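Local atomic coordinates of probable ferredoxin-dependent nitrite reductase NirA (Mycobacterium tuberculosis, PDB entry 1ZJ8), a protein that reduces sulfite to sulfide with electrons from ferredoxin, using a siroheme and a [4Fe-4S] cluster, probably for the biosynthesis of sulfur-containing amino acids and cofactors. Residues L124-T135 against Y146-I157. Sequence-based numbering, arbitrary orientation.
Sequences LGQISTEFARDT and YHWIEVENVPEI. With SRM (siroheme), chain E.
Ile-127 and Phe-131, one turn apart on helix 118-131, meet Ile-157 of helix 154-162, and Ile-127 also meets the ring of Tyr-146 from strand 144-149. Ile-127 CG2, anti to its own N, lies 3.9 Å from Ile-157 CG1 and 3.7 Å from Tyr-146 CZ, so it touches both helix 154-162 and strand 144-149. Over one face of the Phe-131 ring sits Asn-153 CB, the amide inclined 36° to it; the Glu-156 carboxylate, paired with Arg-159 and Arg-160, stands at its edge. The Tyr-146 ring turns an edge to Ser-128 CB, and its OH donates to Leu-124 O (3.0 Å) in the carbonyl plane, sharing that acceptor with Ser-128 N. Farther out, the extended Arg-133 lays CD over the Trp-148 five-membered ring, 4.0 Å from its centroid, a CH-pi contact; its guanidinium is tilted 39° to the indole. In the turn 132-135, Thr-135 OG1 accepts from His-147 N (2.9 Å) and donates to Ala-132 O (2.7 Å), using both hydrogen-bonding roles. His-147 NE2 in turn donates to siroheme O2A (3.1 Å, 170°). His-147 is thus bonded at both its backbone N and its imidazole, and Thr-135 probably helps to position it as a second-shell residue, linking this ferredoxin-like half domain to the cofactor.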
loop_
_atom_site.group_PDB
_atom_site.type_symbol
_atom_site.label_atom_id
_atom_site.label_comp_id
_atom_site.label_asym_id
_atom_site.label_seq_id
_atom_site.Cartn_x
_atom_site.Cartn_y
_atom_site.Cartn_z
ATOM N N LEU A 124 2.050 -1.756 -19.688
ATOM C CA LEU A 124 2.640 -2.284 -18.468
ATOM C C LEU A 124 3.200 -3.691 -18.659
ATOM O O LEU A 124 4.274 -4.018 -18.160
ATOM C CB LEU A 124 1.589 -2.309 -17.363
ATOM C CG LEU A 124 1.525 -1.065 -16.483
ATOM C CD1 LEU A 124 2.103 0.193 -17.156
ATOM C CD2 LEU A 124 0.074 -0.814 -16.044
ATOM N N GLY A 125 2.465 -4.518 -19.385
ATOM C CA GLY A 125 2.863 -5.899 -19.576
ATOM C C GLY A 125 4.114 -6.023 -20.408
ATOM O O GLY A 125 5.002 -6.813 -20.095
ATOM N N GLN A 126 4.171 -5.227 -21.471
ATOM C CA GLN A 126 5.286 -5.251 -22.414
ATOM C C GLN A 126 6.561 -4.621 -21.867
ATOM O O GLN A 126 7.648 -5.160 -22.079
ATOM C CB GLN A 126 4.861 -4.551 -23.681
ATOM C CG GLN A 126 3.754 -5.310 -24.394
ATOM C CD GLN A 126 3.032 -4.483 -25.418
ATOM O OE1 GLN A 126 3.248 -3.269 -25.533
ATOM N NE2 GLN A 126 2.159 -5.139 -26.181
ATOM N N ILE A 127 6.418 -3.495 -21.161
ATOM C CA ILE A 127 7.520 -2.900 -20.415
ATOM C C ILE A 127 8.178 -3.991 -19.559
ATOM O O ILE A 127 9.402 -4.144 -19.602
ATOM C CB ILE A 127 7.069 -1.713 -19.471
ATOM C CG1 ILE A 127 6.315 -0.577 -20.205
ATOM C CG2 ILE A 127 8.246 -1.095 -18.778
ATOM C CD1 ILE A 127 6.696 -0.335 -21.636
ATOM N N SER A 128 7.373 -4.743 -18.793
ATOM C CA SER A 128 7.905 -5.711 -17.816
ATOM C C SER A 128 8.677 -6.817 -18.519
ATOM O O SER A 128 9.831 -7.119 -18.148
ATOM C CB SER A 128 6.785 -6.342 -16.985
ATOM O OG SER A 128 7.271 -7.354 -16.098
ATOM N N THR A 129 8.037 -7.404 -19.533
ATOM C CA THR A 129 8.599 -8.542 -20.259
ATOM C C THR A 129 9.952 -8.169 -20.879
ATOM O O THR A 129 10.891 -8.968 -20.881
ATOM C CB THR A 129 7.618 -9.052 -21.377
ATOM O OG1 THR A 129 6.285 -9.211 -20.854
ATOM C CG2 THR A 129 8.082 -10.381 -21.941
ATOM N N GLU A 130 10.051 -6.925 -21.342
ATOM C CA GLU A 130 11.197 -6.444 -22.111
ATOM C C GLU A 130 12.267 -5.763 -21.287
ATOM O O GLU A 130 13.431 -5.902 -21.592
ATOM C CB GLU A 130 10.719 -5.460 -23.177
ATOM C CG GLU A 130 11.627 -5.358 -24.396
ATOM C CD GLU A 130 11.424 -4.044 -25.166
ATOM O OE1 GLU A 130 10.420 -3.951 -25.939
ATOM O OE2 GLU A 130 12.277 -3.122 -24.987
ATOM N N PHE A 131 11.887 -5.006 -20.266
ATOM C CA PHE A 131 12.865 -4.246 -19.478
ATOM C C PHE A 131 13.041 -4.669 -18.034
ATOM O O PHE A 131 13.956 -4.166 -17.391
ATOM C CB PHE A 131 12.487 -2.768 -19.429
ATOM C CG PHE A 131 12.497 -2.083 -20.755
ATOM C CD1 PHE A 131 11.448 -1.251 -21.111
ATOM C CD2 PHE A 131 13.566 -2.254 -21.639
ATOM C CE1 PHE A 131 11.451 -0.616 -22.318
ATOM C CE2 PHE A 131 13.588 -1.613 -22.848
ATOM C CZ PHE A 131 12.529 -0.795 -23.196
ATOM N N ALA A 132 12.171 -5.532 -17.503
ATOM C CA ALA A 132 12.206 -5.857 -16.065
ATOM C C ALA A 132 12.400 -7.345 -15.785
ATOM O O ALA A 132 12.224 -7.788 -14.654
ATOM C CB ALA A 132 10.937 -5.329 -15.353
ATOM N N ARG A 133 12.801 -8.099 -16.803
ATOM C CA ARG A 133 12.949 -9.553 -16.710
ATOM C C ARG A 133 11.629 -10.228 -16.345
ATOM O O ARG A 133 11.614 -11.301 -15.733
ATOM C CB ARG A 133 14.073 -9.934 -15.739
ATOM C CG ARG A 133 15.436 -9.244 -16.037
ATOM C CD ARG A 133 16.594 -9.907 -15.273
ATOM N NE ARG A 133 17.754 -9.029 -15.082
ATOM C CZ ARG A 133 19.005 -9.447 -14.830
ATOM N NH1 ARG A 133 19.309 -10.746 -14.750
ATOM N NH2 ARG A 133 19.979 -8.556 -14.656
ATOM N N ASP A 134 10.531 -9.594 -16.775
ATOM C CA ASP A 134 9.150 -10.082 -16.593
ATOM C C ASP A 134 8.658 -9.984 -15.136
ATOM O O ASP A 134 7.625 -10.551 -14.787
ATOM C CB ASP A 134 8.972 -11.500 -17.153
ATOM C CG ASP A 134 7.631 -11.691 -17.870
ATOM O OD1 ASP A 134 7.218 -10.783 -18.645
ATOM O OD2 ASP A 134 6.988 -12.760 -17.681
ATOM N N THR A 135 9.384 -9.252 -14.294
ATOM C CA THR A 135 8.912 -8.955 -12.957
ATOM C C THR A 135 7.778 -7.925 -13.031
ATOM O O THR A 135 7.871 -6.924 -13.747
ATOM C CB THR A 135 10.056 -8.399 -12.044
ATOM O OG1 THR A 135 10.586 -7.177 -12.594
ATOM C CG2 THR A 135 11.167 -9.429 -11.893
ATOM N N TYR A 146 8.236 -2.690 -10.885
ATOM C CA TYR A 146 9.151 -3.453 -11.737
ATOM C C TYR A 146 10.446 -3.646 -10.968
ATOM O O TYR A 146 10.720 -2.872 -10.064
ATOM C CB TYR A 146 9.463 -2.653 -12.993
ATOM C CG TYR A 146 8.306 -2.365 -13.939
ATOM C CD1 TYR A 146 7.636 -3.394 -14.587
ATOM C CD2 TYR A 146 7.930 -1.054 -14.237
ATOM C CE1 TYR A 146 6.599 -3.131 -15.507
ATOM C CE2 TYR A 146 6.890 -0.768 -15.154
ATOM C CZ TYR A 146 6.229 -1.819 -15.791
ATOM O OH TYR A 146 5.198 -1.591 -16.701
ATOM N N HIS A 147 11.230 -4.671 -11.291
ATOM C CA HIS A 147 12.595 -4.801 -10.737
ATOM C C HIS A 147 13.599 -5.139 -11.848
ATOM O O HIS A 147 13.206 -5.305 -13.009
ATOM C CB HIS A 147 12.636 -5.854 -9.636
ATOM C CG HIS A 147 12.108 -5.380 -8.324
ATOM N ND1 HIS A 147 10.897 -5.790 -7.816
ATOM C CD2 HIS A 147 12.637 -4.546 -7.400
ATOM C CE1 HIS A 147 10.700 -5.231 -6.636
ATOM N NE2 HIS A 147 11.741 -4.467 -6.361
ATOM N N TRP A 148 14.885 -5.226 -11.506
ATOM C CA TRP A 148 15.919 -5.472 -12.514
ATOM C C TRP A 148 15.945 -4.375 -13.594
ATOM O O TRP A 148 16.248 -4.655 -14.761
ATOM C CB TRP A 148 15.731 -6.855 -13.203
ATOM C CG TRP A 148 15.813 -8.018 -12.255
ATOM C CD1 TRP A 148 14.776 -8.778 -11.772
ATOM C CD2 TRP A 148 16.999 -8.530 -11.652
ATOM N NE1 TRP A 148 15.254 -9.735 -10.898
ATOM C CE2 TRP A 148 16.615 -9.606 -10.814
ATOM C CE3 TRP A 148 18.354 -8.187 -11.738
ATOM C CZ2 TRP A 148 17.542 -10.338 -10.072
ATOM C CZ3 TRP A 148 19.269 -8.908 -11.003
ATOM C CH2 TRP A 148 18.861 -9.972 -10.179
ATOM N N ILE A 149 15.634 -3.136 -13.223
ATOM C CA ILE A 149 15.627 -2.067 -14.210
ATOM C C ILE A 149 16.973 -1.338 -14.218
ATOM O O ILE A 149 17.580 -1.110 -13.163
ATOM C CB ILE A 149 14.394 -1.138 -14.040
ATOM C CG1 ILE A 149 13.324 -1.575 -15.043
ATOM C CG2 ILE A 149 14.736 0.342 -14.260
ATOM C CD1 ILE A 149 12.041 -0.880 -14.898
ATOM N N GLU A 150 17.437 -1.013 -15.428
ATOM C CA GLU A 150 18.713 -0.334 -15.628
ATOM C C GLU A 150 18.424 1.083 -16.150
ATOM O O GLU A 150 17.635 1.254 -17.118
ATOM C CB GLU A 150 19.612 -1.095 -16.615
ATOM C CG GLU A 150 19.485 -2.615 -16.633
ATOM C CD GLU A 150 20.628 -3.294 -17.421
ATOM O OE1 GLU A 150 21.812 -3.111 -17.046
ATOM O OE2 GLU A 150 20.355 -4.023 -18.413
ATOM N N VAL A 151 19.067 2.081 -15.523
ATOM C CA VAL A 151 18.895 3.498 -15.891
ATOM C C VAL A 151 18.883 3.707 -17.428
ATOM O O VAL A 151 18.025 4.426 -17.968
ATOM C CB VAL A 151 19.977 4.431 -15.190
ATOM C CG1 VAL A 151 21.377 4.224 -15.758
ATOM C CG2 VAL A 151 19.592 5.923 -15.298
ATOM N N GLU A 152 19.795 3.032 -18.124
ATOM C CA GLU A 152 19.835 3.061 -19.582
ATOM C C GLU A 152 18.430 3.170 -20.168
ATOM O O GLU A 152 18.228 3.924 -21.105
ATOM C CB GLU A 152 20.522 1.807 -20.158
ATOM C CG GLU A 152 22.018 1.655 -19.831
ATOM C CD GLU A 152 22.279 1.130 -18.407
ATOM O OE1 GLU A 152 22.003 -0.058 -18.141
ATOM O OE2 GLU A 152 22.777 1.903 -17.553
ATOM N N ASN A 153 17.460 2.438 -19.601
ATOM C CA ASN A 153 16.119 2.284 -20.216
ATOM C C ASN A 153 15.015 3.260 -19.765
ATOM O O ASN A 153 13.927 3.299 -20.379
ATOM C CB ASN A 153 15.614 0.865 -19.980
ATOM C CG ASN A 153 16.585 -0.175 -20.452
ATOM O OD1 ASN A 153 16.631 -0.500 -21.634
ATOM N ND2 ASN A 153 17.367 -0.716 -19.521
ATOM N N VAL A 154 15.298 4.054 -18.729
ATOM C CA VAL A 154 14.247 4.829 -18.042
ATOM C C VAL A 154 13.528 5.889 -18.883
ATOM O O VAL A 154 12.333 6.116 -18.695
ATOM C CB VAL A 154 14.768 5.473 -16.761
ATOM C CG1 VAL A 154 13.708 6.378 -16.136
ATOM C CG2 VAL A 154 15.168 4.402 -15.765
ATOM N N PRO A 155 14.243 6.550 -19.800
ATOM C CA PRO A 155 13.532 7.500 -20.672
ATOM C C PRO A 155 12.577 6.798 -21.630
ATOM O O PRO A 155 11.460 7.277 -21.850
ATOM C CB PRO A 155 14.664 8.181 -21.468
ATOM C CG PRO A 155 15.964 7.746 -20.829
ATOM C CD PRO A 155 15.688 6.472 -20.107
ATOM N N GLU A 156 13.035 5.679 -22.196
ATOM C CA GLU A 156 12.227 4.868 -23.129
ATOM C C GLU A 156 10.916 4.449 -22.454
ATOM O O GLU A 156 9.835 4.557 -23.040
ATOM C CB GLU A 156 12.997 3.610 -23.584
ATOM C CG GLU A 156 12.894 3.276 -25.083
ATOM C CD GLU A 156 11.571 2.634 -25.501
ATOM O OE1 GLU A 156 10.507 3.185 -25.147
ATOM O OE2 GLU A 156 11.593 1.601 -26.220
ATOM N N ILE A 157 11.024 3.981 -21.214
ATOM C CA ILE A 157 9.855 3.570 -20.459
ATOM C C ILE A 157 8.899 4.754 -20.298
ATOM O O ILE A 157 7.718 4.654 -20.675
ATOM C CB ILE A 157 10.258 2.967 -19.089
ATOM C CG1 ILE A 157 10.986 1.628 -19.318
ATOM C CG2 ILE A 157 9.030 2.791 -18.197
ATOM C CD1 ILE A 157 11.721 1.088 -18.121
HETATM FE FE SRM E . 6.588 0.849 1.791
HETATM C CHA SRM E . 9.871 1.643 2.303
HETATM C CHB SRM E . 7.525 -1.676 -0.199
HETATM C CHC SRM E . 3.458 0.127 1.270
HETATM C CHD SRM E . 5.879 1.644 5.077
HETATM N NA SRM E . 8.335 0.252 1.022
HETATM C C1A SRM E . 9.564 0.769 1.239
HETATM C C2A SRM E . 10.591 0.328 0.243
HETATM C CMA SRM E . 10.744 1.375 -0.817
HETATM C CDA SRM E . 11.885 -0.088 0.886
HETATM C CEA SRM E . 13.066 0.828 0.835
HETATM O O3A SRM E . 12.984 1.932 1.382
HETATM O O4A SRM E . 14.107 0.495 0.250
HETATM C C3A SRM E . 9.930 -0.895 -0.297
HETATM C CAA SRM E . 10.110 -1.101 -1.764
HETATM C CBA SRM E . 11.360 -1.937 -1.845
HETATM C CCA SRM E . 11.313 -2.852 -3.025
HETATM O O1A SRM E . 10.236 -3.420 -3.307
HETATM O O2A SRM E . 12.356 -3.002 -3.707
HETATM C C4A SRM E . 8.522 -0.767 0.175
HETATM N NB SRM E . 5.681 -0.434 0.609
HETATM C C1B SRM E . 6.163 -1.386 -0.192
HETATM C C2B SRM E . 5.143 -2.068 -1.059
HETATM C CMB SRM E . 5.612 -2.363 -2.456
HETATM C CDB SRM E . 4.794 -3.360 -0.401
HETATM C CEB SRM E . 3.803 -4.245 -1.070
HETATM O O3B SRM E . 4.115 -5.353 -1.558
HETATM O O4B SRM E . 2.646 -3.831 -1.130
HETATM C C3B SRM E . 4.015 -1.066 -0.942
HETATM C CAB SRM E . 4.140 0.014 -1.985
HETATM C CBB SRM E . 2.819 0.647 -2.299
HETATM C CCB SRM E . 3.016 1.861 -3.160
HETATM O O1B SRM E . 2.786 1.822 -4.366
HETATM O O2B SRM E . 3.380 2.929 -2.678
HETATM C C4B SRM E . 4.374 -0.413 0.366
HETATM N NC SRM E . 5.045 0.764 2.952
HETATM C C1C SRM E . 3.773 0.621 2.527
HETATM C C2C SRM E . 2.839 0.637 3.553
HETATM C CDC SRM E . 1.396 0.256 3.533
HETATM C CEC SRM E . 0.348 1.231 3.160
HETATM O O3C SRM E . 0.667 2.341 2.677
HETATM O O4C SRM E . -0.819 0.872 3.373
HETATM C C3C SRM E . 3.577 1.021 4.631
HETATM C CAC SRM E . 2.900 1.174 5.954
HETATM C CBC SRM E . 1.933 2.315 6.191
HETATM C CCC SRM E . 2.727 3.576 6.482
HETATM O O1C SRM E . 3.381 4.146 5.567
HETATM O O2C SRM E . 2.713 3.993 7.669
HETATM C C4C SRM E . 4.883 1.158 4.238
HETATM N ND SRM E . 7.585 1.826 3.257
HETATM C C1D SRM E . 7.157 1.851 4.530
HETATM C C2D SRM E . 8.250 2.129 5.372
HETATM C CAD SRM E . 8.098 2.836 6.707
HETATM C CBD SRM E . 8.225 4.327 6.747
HETATM C CCD SRM E . 7.966 5.142 7.982
HETATM O O1D SRM E . 6.995 5.930 7.945
HETATM O O2D SRM E . 8.693 5.030 9.005
HETATM C C3D SRM E . 9.355 2.270 4.549
HETATM C CDD SRM E . 10.622 2.991 4.917
HETATM C CED SRM E . 10.736 4.500 4.938
HETATM O O3D SRM E . 9.872 5.215 4.429
HETATM O O4D SRM E . 11.703 5.063 5.470
HETATM C C4D SRM E . 8.928 2.082 3.244
#